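Rifamycin polyketide synthase (Amycolatopsis mediterranei, PDB 4LN9) builds the polyketide of rifamycin, its dehydratase domain from the terminal module probably removing water from a beta-hydroxyacyl intermediate. Local coordinates at residues Gly182-Leu187 against Arg199-Val204; Ala68-Ala71 against Val76-Pro79; Ala43-Pro48 against Gly52-Ser57; Val135-Glu140 against Leu146-Gly151. All blocks are in the same frame, centred on the assembly; numbering follows the deposited sequence.

Overall arrangement
Along the chain the order is contact 3, contact 2, contact 4, contact 1, each closing before the next opens. Contacts 3 and 4 are antiparallel hairpins of the N-terminal half of the double hotdog fold, with centres about 15 Å apart, and both reach the second subunit. Contact 1 belongs to the C-terminal half, its centre about 38 Å from that of contact 3, on the opposite side of the chain's centre. Contact 2 lies between these extremes, its centre about 17 Å from that of contact 1 and 16 Å from that of contact 4. It leads into helix 80-93, which packs on contact 3. The dimer-facing hairpins' nearest atoms thus lie over 20 Å from contact 1.

Contact 1 of 4, residues Gly182-Leu187 against Arg199-Val204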
loop_
_atom_site.group_PDB
_atom_site.type_symbol
_atom_site.label_atom_id
_atom_site.label_comp_id
_atom_site.label_asym_id
_atom_site.label_seq_id
_atom_site.Cartn_x
_atom_site.Cartn_y
_atom_site.Cartn_z
ATOM N N GLY A 182 -30.048 -18.470 -29.878
ATOM C CA GLY A 182 -29.203 -19.597 -29.573
ATOM C C GLY A 182 -27.719 -19.352 -29.404
ATOM O O GLY A 182 -27.004 -20.202 -28.922
ATOM N N ALA A 183 -27.257 -18.175 -29.775
ATOM C CA ALA A 183 -25.821 -17.897 -29.869
ATOM C C ALA A 183 -25.078 -18.048 -28.538
ATOM O O ALA A 183 -23.987 -18.618 -28.496
ATOM C CB ALA A 183 -25.581 -16.516 -30.469
ATOM N N TYR A 184 -25.635 -17.486 -27.467
ATOM C CA TYR A 184 -24.989 -17.540 -26.153
ATOM C C TYR A 184 -24.961 -18.967 -25.591
ATOM O O TYR A 184 -24.149 -19.283 -24.722
ATOM C CB TYR A 184 -25.672 -16.583 -25.161
ATOM C CG TYR A 184 -25.103 -15.171 -25.134
ATOM C CD1 TYR A 184 -25.941 -14.061 -25.185
ATOM C CD2 TYR A 184 -23.742 -14.946 -24.941
ATOM C CE1 TYR A 184 -25.432 -12.774 -25.145
ATOM C CE2 TYR A 184 -23.225 -13.662 -24.899
ATOM C CZ TYR A 184 -24.073 -12.579 -25.005
ATOM O OH TYR A 184 -23.562 -11.300 -24.974
ATOM N N ASP A 185 -25.822 -19.833 -26.122
ATOM C CA ASP A 185 -25.800 -21.256 -25.780
ATOM C C ASP A 185 -24.686 -21.983 -26.525
ATOM O O ASP A 185 -24.009 -22.846 -25.967
ATOM C CB ASP A 185 -27.147 -21.910 -26.099
ATOM C CG ASP A 185 -28.212 -21.588 -25.068
ATOM O OD1 ASP A 185 -27.856 -21.134 -23.960
ATOM O OD2 ASP A 185 -29.408 -21.797 -25.363
ATOM N N VAL A 186 -24.517 -21.642 -27.798
ATOM C CA VAL A 186 -23.489 -22.257 -28.626
ATOM C C VAL A 186 -22.092 -21.881 -28.133
ATOM O O VAL A 186 -21.162 -22.688 -28.198
ATOM C CB VAL A 186 -23.648 -21.851 -30.105
ATOM C CG1 VAL A 186 -22.570 -22.506 -30.954
ATOM C CG2 VAL A 186 -25.035 -22.226 -30.608
ATOM N N LEU A 187 -21.984 -20.698 -27.532
ATOM C CA LEU A 187 -20.743 -20.255 -26.901
ATOM C C LEU A 187 -20.455 -21.008 -25.603
ATOM O O LEU A 187 -19.315 -21.390 -25.339
ATOM C CB LEU A 187 -20.780 -18.745 -26.641
ATOM C CG LEU A 187 -20.644 -17.832 -27.862
ATOM C CD1 LEU A 187 -20.569 -16.371 -27.443
ATOM C CD2 LEU A 187 -19.427 -18.218 -28.690
ATOM N N ARG A 199 -24.205 -11.290 -20.599
ATOM C CA ARG A 199 -25.016 -11.476 -21.794
ATOM C C ARG A 199 -25.662 -10.165 -22.231
ATOM O O ARG A 199 -26.854 -9.944 -22.012
ATOM C CB ARG A 199 -26.052 -12.586 -21.589
ATOM C CG ARG A 199 -25.430 -13.976 -21.526
ATOM C CD ARG A 199 -26.467 -15.080 -21.653
ATOM N NE ARG A 199 -27.493 -14.981 -20.619
ATOM C CZ ARG A 199 -27.515 -15.715 -19.509
ATOM N NH1 ARG A 199 -26.580 -16.631 -19.294
ATOM N NH2 ARG A 199 -28.466 -15.519 -18.605
ATOM N N ALA A 200 -24.836 -9.245 -22.724
ATOM C CA ALA A 200 -25.261 -7.865 -22.923
ATOM C C ALA A 200 -25.371 -7.499 -24.400
ATOM O O ALA A 200 -25.709 -6.365 -24.738
ATOM C CB ALA A 200 -24.323 -6.909 -22.203
ATOM N N VAL A 201 -25.029 -8.434 -25.279
ATOM C CA VAL A 201 -25.148 -8.187 -26.709
ATOM C C VAL A 201 -26.610 -8.244 -27.140
ATOM O O VAL A 201 -27.268 -9.273 -26.988
ATOM C CB VAL A 201 -24.328 -9.198 -27.531
ATOM C CG1 VAL A 201 -24.520 -8.947 -29.019
ATOM C CG2 VAL A 201 -22.855 -9.107 -27.161
ATOM N N ARG A 202 -27.139 -7.110 -27.593
ATOM C CA ARG A 202 -28.569 -6.983 -27.886
ATOM C C ARG A 202 -28.895 -7.187 -29.364
ATOM O O ARG A 202 -29.989 -7.629 -29.713
ATOM C CB ARG A 202 -29.093 -5.625 -27.416
ATOM C CG ARG A 202 -28.949 -5.403 -25.920
ATOM C CD ARG A 202 -30.127 -6.004 -25.170
ATOM N NE ARG A 202 -31.380 -5.374 -25.571
ATOM C CZ ARG A 202 -32.580 -5.921 -25.412
ATOM N NH1 ARG A 202 -32.706 -7.093 -24.802
ATOM N NH2 ARG A 202 -33.662 -5.275 -25.829
ATOM N N ALA A 203 -27.970 -6.783 -30.228
ATOM C CA ALA A 203 -28.134 -6.944 -31.665
ATOM C C ALA A 203 -26.753 -6.924 -32.297
ATOM O O ALA A 203 -25.835 -6.293 -31.773
ATOM C CB ALA A 203 -28.986 -5.815 -32.230
ATOM N N VAL A 204 -26.607 -7.621 -33.417
ATOM C CA VAL A 204 -25.362 -7.601 -34.169
ATOM C C VAL A 204 -25.664 -7.444 -35.655
ATOM O O VAL A 204 -26.657 -7.975 -36.147
ATOM C CB VAL A 204 -24.571 -8.903 -33.955
ATOM C CG1 VAL A 204 -23.447 -9.018 -34.973
ATOM C CG2 VAL A 204 -24.028 -8.962 -32.535
#
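Arg199 lays the carbon part of its side chain, not its charged end, over the ring of Tyr184. CG of Arg199 stands 3.6 Å from the Tyr184 ring centroid and 7° off the ring normal, a CH-pi contact centred on the face. The neighbouring methylenes extend the overlap: Arg199 CB meets Tyr184 CE1 at 3.6 Å, and Arg199 CD reaches Tyr184 CG at 3.7 Å, so the chain runs over the ring from near the hydroxyl end back toward the side-chain root. A bend at chi3 then turns the guanidinium out of line, its plane 67° from that of the ring, and its NH1 makes a weak hydrogen bond to Tyr194 O. The contact links helix 183-190 to the loop residue Arg199 and the first residue of strand 201-207, in the C-terminal half of the double hotdog fold, and Tyr184 spans the gap almost alone, supplying 105 of the 188 Å² buried. At its tip, Val201 N donates to Tyr184 OH over 3.2 Å, with 159° at the hydrogen. The same oxygen is hydrogen-bonded to His244 NE2, from helix 236-251, and the two rings meet nearly at right angles; the hydroxyl is therefore held by a strand amide and a helix imidazole. Val201 CG2, beside its own backbone N because CG1 is anti to that atom, closes on Tyr184 OH at 3.2 Å.

Contact 2 of 4, residues Ala68-Ala71 against Val76-Pro79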
loop_
_atom_site.group_PDB
_atom_site.type_symbol
_atom_site.label_atom_id
_atom_site.label_comp_id
_atom_site.label_asym_id
_atom_site.label_seq_id
_atom_site.Cartn_x
_atom_site.Cartn_y
_atom_site.Cartn_z
ATOM N N ALA A 68 -19.123 -14.424 -10.880
ATOM C CA ALA A 68 -19.520 -15.777 -11.249
ATOM C C ALA A 68 -20.077 -15.825 -12.670
ATOM O O ALA A 68 -20.009 -16.858 -13.336
ATOM C CB ALA A 68 -20.537 -16.327 -10.257
ATOM N N ASP A 69 -20.472 -14.661 -13.187
ATOM C CA ASP A 69 -21.062 -14.584 -14.524
ATOM C C ASP A 69 -20.033 -14.599 -15.653
ATOM O O ASP A 69 -20.393 -14.548 -16.829
ATOM C CB ASP A 69 -21.964 -13.356 -14.644
ATOM C CG ASP A 69 -23.302 -13.555 -13.965
ATOM O OD1 ASP A 69 -23.600 -14.705 -13.575
ATOM O OD2 ASP A 69 -24.031 -12.559 -13.775
ATOM N N HIS A 70 -18.755 -14.658 -15.294
ATOM C CA HIS A 70 -17.694 -14.875 -16.273
ATOM C C HIS A 70 -16.830 -16.027 -15.858
ATOM O O HIS A 70 -16.032 -15.913 -14.928
ATOM C CB HIS A 70 -16.846 -13.618 -16.432
ATOM C CG HIS A 70 -15.810 -13.714 -17.528
ATOM N ND1 HIS A 70 -14.582 -14.223 -17.321
ATOM C CD2 HIS A 70 -15.860 -13.341 -18.869
ATOM C CE1 HIS A 70 -13.887 -14.200 -18.475
ATOM N NE2 HIS A 70 -14.668 -13.650 -19.419
ATOM N N ALA A 71 -17.067 -17.184 -16.468
ATOM C CA ALA A 71 -16.360 -18.404 -16.098
ATOM C C ALA A 71 -15.996 -19.178 -17.356
ATOM O O ALA A 71 -16.789 -19.249 -18.296
ATOM C CB ALA A 71 -17.228 -19.259 -15.183
ATOM N N VAL A 76 -14.460 -19.623 -12.465
ATOM C CA VAL A 76 -14.550 -18.162 -12.409
ATOM C C VAL A 76 -13.175 -17.513 -12.567
ATOM O O VAL A 76 -12.257 -17.792 -11.795
ATOM C CB VAL A 76 -15.198 -17.665 -11.099
ATOM C CG1 VAL A 76 -15.287 -16.146 -11.097
ATOM C CG2 VAL A 76 -16.575 -18.286 -10.918
ATOM N N ILE A 77 -13.010 -16.735 -13.636
ATOM C CA ILE A 77 -11.789 -15.957 -13.847
ATOM C C ILE A 77 -12.136 -14.504 -14.175
ATOM O O ILE A 77 -13.123 -14.243 -14.863
ATOM C CB ILE A 77 -10.928 -16.555 -14.985
ATOM C CG1 ILE A 77 -11.535 -16.239 -16.354
ATOM C CG2 ILE A 77 -10.770 -18.058 -14.808
ATOM C CD1 ILE A 77 -10.760 -16.824 -17.516
ATOM N N VAL A 78 -11.419 -13.558 -13.567
ATOM C CA VAL A 78 -11.660 -12.144 -13.855
ATOM C C VAL A 78 -11.380 -11.875 -15.330
ATOM O O VAL A 78 -10.385 -12.364 -15.865
ATOM C CB VAL A 78 -10.789 -11.214 -12.980
ATOM C CG1 VAL A 78 -10.939 -9.766 -13.423
ATOM C CG2 VAL A 78 -11.164 -11.366 -11.513
ATOM N N PRO A 79 -12.378 -11.331 -16.043
ATOM C CA PRO A 79 -12.167 -11.103 -17.469
ATOM C C PRO A 79 -10.946 -10.221 -17.716
ATOM O O PRO A 79 -10.629 -9.357 -16.897
ATOM C CB PRO A 79 -13.445 -10.379 -17.904
ATOM C CG PRO A 79 -13.987 -9.770 -16.655
ATOM C CD PRO A 79 -13.639 -10.740 -15.563
#
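Ala68 opens the contact with its backbone: Ala68 CA rests 3.9 Å from Val76 CG2, while its CB points away. The segments flank a tight turn between strands 70-72 and 75-76, and His70 and Pro79 have the spacing of the first and last residues of the HxxxGxxxxP signature of polyketide synthase dehydratase domains, which carries the active-site histidine in relatives. The geometry here brings those two ends together. With CG anti to the backbone N (chi1 -174°), the His70 imidazole reaches across to the second segment, where His70 ND1 donates to Ile77 O over 2.9 Å. This bond is moderately bent, 147° at the hydrogen, and the carbonyl oxygen is tilted out of the ring plane. Pro79 takes one face: its CB stands 3.8 Å from the His70 ring centroid, 8° off the normal, a CH-pi contact over the centre. Ile77 CG1 comes in plane at the ring edge, 3.8 Å from His70 CE1. Bond, face and edge together restrict rotation of the ring, and Phe198 also meets it. Ile77 N makes a weak hydrogen bond to His70 O (3.4 Å). Ala71 then pairs with Val76 as an antiparallel, non-hydrogen-bonded pair, and Ala71 CB settles 3.9 Å from Val76 N.

Contact 3 of 4, residues Ala43-Pro48 against Gly52-Ser57; sequences AVVQLP and GLVFTS
Val45 and Val54 make the tight part of this contact, their CG1 methyls meeting at 3.5 Å, closer than usual for two carbons. In both residues CG1 lies between the backbone N and the carbonyl carbon, and the side chains run side by side. Between the same two residues each amide donor lies nearly along the C=O axis: Val45 N to Val54 O spans 2.9 Å, and the return bond from Val54 N to Val45 O matches it. The face bearing Val44 and Phe55 is also close, with Val44 CB 3.5 Å above the plane of the Phe55 ring and displaced toward its rim, while Val44 CG2 touches Phe55 CZ at 3.7 Å. These strands, 41-47 and 52-59, form an antiparallel hairpin of the N-terminal hotdog, and Phe55 lies between it and Arg89, Ala90 and Glu93 of helix 80-93. Toward the turn the contact slackens. Gly52 N to Leu47 O stretches to 3.3 Å and bends to 139° at the hydrogen, and the opposite donor, Leu47 N, stands 49° above the Gly52 carbonyl plane. Gln46 is the solvent-side residue, covering little of Leu53 across the pair; its OE1 accepts from Trp145 NE1 of the second subunit, while Thr56 OG1 bonds Leu31 O of that subunit and Gln119 of the second subunit packs on Val45 and Leu47.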
loop_
_atom_site.group_PDB
_atom_site.type_symbol
_atom_site.label_atom_id
_atom_site.label_comp_id
_atom_site.label_asym_id
_atom_site.label_seq_id
_atom_site.Cartn_x
_atom_site.Cartn_y
_atom_site.Cartn_z
ATOM N N ALA A 43 -8.522 -0.117 -1.388
ATOM C CA ALA A 43 -7.745 1.012 -0.901
ATOM C C ALA A 43 -6.681 1.403 -1.912
ATOM O O ALA A 43 -6.343 0.625 -2.802
ATOM C CB ALA A 43 -7.111 0.680 0.441
ATOM N N VAL A 44 -6.288 2.674 -1.881
ATOM C CA VAL A 44 -5.111 3.115 -2.619
ATOM C C VAL A 44 -4.165 3.784 -1.636
ATOM O O VAL A 44 -4.609 4.437 -0.692
ATOM C CB VAL A 44 -5.491 4.121 -3.724
ATOM C CG1 VAL A 44 -6.359 5.234 -3.154
ATOM C CG2 VAL A 44 -4.242 4.693 -4.379
ATOM N N VAL A 45 -2.870 3.538 -1.780
ATOM C CA VAL A 45 -1.908 4.341 -1.043
ATOM C C VAL A 45 -0.729 4.745 -1.905
ATOM O O VAL A 45 -0.330 4.008 -2.808
ATOM C CB VAL A 45 -1.415 3.637 0.234
ATOM C CG1 VAL A 45 -0.508 2.468 -0.120
ATOM C CG2 VAL A 45 -0.697 4.627 1.138
ATOM N N GLN A 46 -0.342 6.010 -1.794
ATOM C CA GLN A 46 0.830 6.483 -2.507
ATOM C C GLN A 46 2.093 5.876 -1.918
ATOM O O GLN A 46 2.118 5.478 -0.753
ATOM C CB GLN A 46 0.896 8.005 -2.458
ATOM C CG GLN A 46 -0.313 8.675 -3.085
ATOM C CD GLN A 46 -0.338 10.167 -2.843
ATOM O OE1 GLN A 46 -0.817 10.631 -1.808
ATOM N NE2 GLN A 46 0.189 10.929 -3.793
ATOM N N LEU A 47 3.116 5.742 -2.754
ATOM C CA LEU A 47 4.402 5.214 -2.324
ATOM C C LEU A 47 5.493 6.265 -2.518
ATOM O O LEU A 47 6.156 6.294 -3.555
ATOM C CB LEU A 47 4.742 3.940 -3.103
ATOM C CG LEU A 47 3.743 2.784 -2.986
ATOM C CD1 LEU A 47 4.108 1.659 -3.944
ATOM C CD2 LEU A 47 3.675 2.270 -1.555
ATOM N N PRO A 48 5.588 7.210 -1.569
ATOM C CA PRO A 48 6.461 8.379 -1.676
ATOM C C PRO A 48 7.901 7.978 -1.973
ATOM O O PRO A 48 8.667 8.776 -2.513
ATOM C CB PRO A 48 6.378 9.015 -0.285
ATOM C CG PRO A 48 5.089 8.528 0.292
ATOM C CD PRO A 48 4.870 7.156 -0.284
ATOM N N GLY A 52 5.458 6.033 -6.742
ATOM C CA GLY A 52 4.474 5.124 -7.306
ATOM C C GLY A 52 3.206 5.151 -6.483
ATOM O O GLY A 52 3.028 6.019 -5.628
ATOM N N LEU A 53 2.350 4.164 -6.695
ATOM C CA LEU A 53 1.233 3.950 -5.801
ATOM C C LEU A 53 0.717 2.540 -5.973
ATOM O O LEU A 53 1.173 1.799 -6.845
ATOM C CB LEU A 53 0.115 4.959 -6.078
ATOM C CG LEU A 53 -0.455 4.991 -7.497
ATOM C CD1 LEU A 53 -1.310 3.760 -7.770
ATOM C CD2 LEU A 53 -1.257 6.264 -7.717
ATOM N N VAL A 54 -0.115 2.121 -5.033
ATOM C CA VAL A 54 -0.600 0.764 -5.035
ATOM C C VAL A 54 -2.062 0.712 -4.618
ATOM O O VAL A 54 -2.511 1.503 -3.784
ATOM C CB VAL A 54 0.261 -0.141 -4.137
ATOM C CG1 VAL A 54 0.016 0.174 -2.670
ATOM C CG2 VAL A 54 -0.029 -1.605 -4.431
ATOM N N PHE A 55 -2.839 -0.015 -5.416
ATOM C CA PHE A 55 -4.222 -0.311 -5.091
ATOM C C PHE A 55 -4.314 -1.715 -4.513
ATOM O O PHE A 55 -3.835 -2.669 -5.128
ATOM C CB PHE A 55 -5.080 -0.233 -6.353
ATOM C CG PHE A 55 -5.380 1.167 -6.792
ATOM C CD1 PHE A 55 -4.442 1.903 -7.495
ATOM C CD2 PHE A 55 -6.576 1.772 -6.442
ATOM C CE1 PHE A 55 -4.709 3.200 -7.885
ATOM C CE2 PHE A 55 -6.846 3.072 -6.818
ATOM C CZ PHE A 55 -5.917 3.783 -7.556
ATOM N N THR A 56 -5.140 -1.862 -3.482
ATOM C CA THR A 56 -5.380 -3.163 -2.866
ATOM C C THR A 56 -6.856 -3.544 -2.897
ATOM O O THR A 56 -7.734 -2.693 -2.743
ATOM C CB THR A 56 -4.888 -3.206 -1.406
ATOM O OG1 THR A 56 -5.595 -2.227 -0.633
ATOM C CG2 THR A 56 -3.395 -2.922 -1.335
ATOM N N SER A 57 -7.106 -4.848 -2.957
ATOM C CA SER A 57 -8.458 -5.381 -3.048
ATOM C C SER A 57 -8.505 -6.814 -2.524
ATOM O O SER A 57 -7.504 -7.530 -2.551
ATOM C CB SER A 57 -8.947 -5.334 -4.497
ATOM O OG SER A 57 -10.073 -6.173 -4.686
#

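Contact 4 of 4, residues Val135-Glu140 against Leu146-Gly151; sequences VFSLRE and LRHATG
Val135 O is approached by two groups of the opposite strand: His148 N donates to it at 2.8 Å with 165° at the hydrogen, and Arg147 CA makes a longer CA-H...O contact. Neighbouring bonds reveal a beta bulge, because Val135 pairs with Ala149 whereas the next residue, Phe136, pairs with Arg147, leaving His148 as the extra residue. Its backbone is accordingly not extended (psi -28°). Ala149 N, just past the bulge, is buried here without a partner in the model. The next hydrogen-bonded pair is Ser137 with Leu146, Leu146 N donating to Ser137 O at 2.8 Å in the carbonyl plane. On the side of the sheet carrying both, the Arg147 methylenes pass the Phe136 ring obliquely, CG lying 3.6 Å from Phe136 CE1, with the guanidinium plane turned 31° from the ring and NH2 in a salt bridge to Glu105. His148 NE2 points at Ser137 OG, but their modelled separation is too short to be trusted in detail; His148 ND1 is hydrogen-bonded to Ala106 O. This hairpin, 131-139 with 146-154, lies between strand 116-122, bonded to Phe136 and Leu138, and strand 98-104, whose Leu102 and Ile104 pack on Ala149, while Pro48 of the second subunit packs on Phe136.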
loop_
_atom_site.group_PDB
_atom_site.type_symbol
_atom_site.label_atom_id
_atom_site.label_comp_id
_atom_site.label_asym_id
_atom_site.label_seq_id
_atom_site.Cartn_x
_atom_site.Cartn_y
_atom_site.Cartn_z
ATOM N N VAL A 135 -0.474 -6.212 -12.333
ATOM C CA VAL A 135 -1.564 -6.726 -11.509
ATOM C C VAL A 135 -1.199 -8.072 -10.892
ATOM O O VAL A 135 -0.768 -8.986 -11.593
ATOM C CB VAL A 135 -2.873 -6.858 -12.313
ATOM C CG1 VAL A 135 -3.965 -7.475 -11.452
ATOM C CG2 VAL A 135 -3.309 -5.499 -12.842
ATOM N N PHE A 136 -1.260 -8.144 -9.564
ATOM C CA PHE A 136 -0.883 -9.355 -8.837
ATOM C C PHE A 136 -2.073 -9.907 -8.065
ATOM O O PHE A 136 -2.901 -9.141 -7.567
ATOM C CB PHE A 136 0.258 -9.069 -7.858
ATOM C CG PHE A 136 1.487 -8.503 -8.505
ATOM C CD1 PHE A 136 2.415 -9.337 -9.109
ATOM C CD2 PHE A 136 1.793 -7.158 -8.372
ATOM C CE1 PHE A 136 3.563 -8.820 -9.682
ATOM C CE2 PHE A 136 2.957 -6.639 -8.909
ATOM C CZ PHE A 136 3.832 -7.467 -9.587
ATOM N N SER A 137 -1.982 -11.188 -7.714
ATOM C CA SER A 137 -2.914 -11.782 -6.766
ATOM C C SER A 137 -2.232 -12.739 -5.791
ATOM O O SER A 137 -1.223 -13.368 -6.115
ATOM C CB SER A 137 -4.053 -12.494 -7.499
ATOM O OG SER A 137 -3.604 -13.700 -8.089
ATOM N N LEU A 138 -2.826 -12.862 -4.608
ATOM C CA LEU A 138 -2.367 -13.787 -3.580
ATOM C C LEU A 138 -3.564 -14.535 -3.003
ATOM O O LEU A 138 -4.387 -13.954 -2.293
ATOM C CB LEU A 138 -1.661 -13.020 -2.457
ATOM C CG LEU A 138 -1.077 -13.863 -1.320
ATOM C CD1 LEU A 138 0.036 -14.760 -1.839
ATOM C CD2 LEU A 138 -0.574 -12.975 -0.191
ATOM N N ARG A 139 -3.705 -15.801 -3.387
ATOM C CA ARG A 139 -4.741 -16.668 -2.835
ATOM C C ARG A 139 -4.521 -16.906 -1.342
ATOM O O ARG A 139 -3.384 -16.986 -0.881
ATOM C CB ARG A 139 -4.761 -18.005 -3.580
ATOM C CG ARG A 139 -5.112 -17.889 -5.056
ATOM C CD ARG A 139 -6.596 -18.124 -5.292
ATOM N NE ARG A 139 -6.847 -18.802 -6.561
ATOM C CZ ARG A 139 -7.130 -20.096 -6.674
ATOM N NH1 ARG A 139 -7.250 -20.849 -5.588
ATOM N NH2 ARG A 139 -7.299 -20.638 -7.873
ATOM N N GLU A 140 -5.615 -17.035 -0.595
ATOM C CA GLU A 140 -5.549 -17.234 0.853
ATOM C C GLU A 140 -4.580 -18.350 1.235
ATOM O O GLU A 140 -3.918 -18.283 2.272
ATOM C CB GLU A 140 -6.939 -17.542 1.412
ATOM C CG GLU A 140 -7.809 -16.316 1.630
ATOM C CD GLU A 140 -9.142 -16.657 2.265
ATOM O OE1 GLU A 140 -9.339 -17.832 2.643
ATOM O OE2 GLU A 140 -9.996 -15.754 2.380
ATOM N N LEU A 146 1.024 -14.094 -7.634
ATOM C CA LEU A 146 1.018 -14.465 -9.048
ATOM C C LEU A 146 0.789 -13.194 -9.874
ATOM O O LEU A 146 0.013 -12.329 -9.469
ATOM C CB LEU A 146 -0.120 -15.467 -9.289
ATOM C CG LEU A 146 -0.303 -16.231 -10.606
ATOM C CD1 LEU A 146 1.016 -16.804 -11.109
ATOM C CD2 LEU A 146 -1.337 -17.336 -10.420
ATOM N N ARG A 147 1.596 -12.985 -10.916
ATOM C CA ARG A 147 1.359 -11.837 -11.790
ATOM C C ARG A 147 0.387 -12.169 -12.909
ATOM O O ARG A 147 0.500 -13.209 -13.556
ATOM C CB ARG A 147 2.660 -11.273 -12.363
ATOM C CG ARG A 147 2.477 -9.892 -12.977
ATOM C CD ARG A 147 3.806 -9.233 -13.306
ATOM N NE ARG A 147 4.401 -9.807 -14.508
ATOM C CZ ARG A 147 5.527 -9.373 -15.060
ATOM N NH1 ARG A 147 6.165 -8.334 -14.539
ATOM N NH2 ARG A 147 6.010 -9.968 -16.142
ATOM N N HIS A 148 -0.548 -11.259 -13.165
ATOM C CA HIS A 148 -1.617 -11.540 -14.115
ATOM C C HIS A 148 -1.520 -10.691 -15.339
ATOM O O HIS A 148 -2.058 -11.036 -16.391
ATOM C CB HIS A 148 -2.968 -11.346 -13.459
ATOM C CG HIS A 148 -3.223 -12.298 -12.327
ATOM N ND1 HIS A 148 -3.389 -13.618 -12.525
ATOM C CD2 HIS A 148 -3.148 -12.115 -10.948
ATOM C CE1 HIS A 148 -3.506 -14.237 -11.336
ATOM N NE2 HIS A 148 -3.373 -13.313 -10.372
ATOM N N ALA A 149 -0.941 -9.510 -15.180
ATOM C CA ALA A 149 -0.823 -8.582 -16.284
ATOM C C ALA A 149 0.272 -7.575 -15.994
ATOM O O ALA A 149 0.489 -7.189 -14.845
ATOM C CB ALA A 149 -2.147 -7.875 -16.526
ATOM N N THR A 150 0.927 -7.118 -17.051
ATOM C CA THR A 150 1.962 -6.109 -16.924
ATOM C C THR A 150 1.876 -5.182 -18.130
ATOM O O THR A 150 1.527 -5.621 -19.226
ATOM C CB THR A 150 3.360 -6.756 -16.856
ATOM O OG1 THR A 150 4.353 -5.744 -16.650
ATOM C CG2 THR A 150 3.667 -7.514 -18.139
ATOM N N GLY A 151 2.002 -3.882 -17.891
ATOM C CA GLY A 151 1.808 -2.914 -18.961
ATOM C C GLY A 151 2.345 -1.526 -18.683
ATOM O O GLY A 151 3.191 -1.331 -17.810
#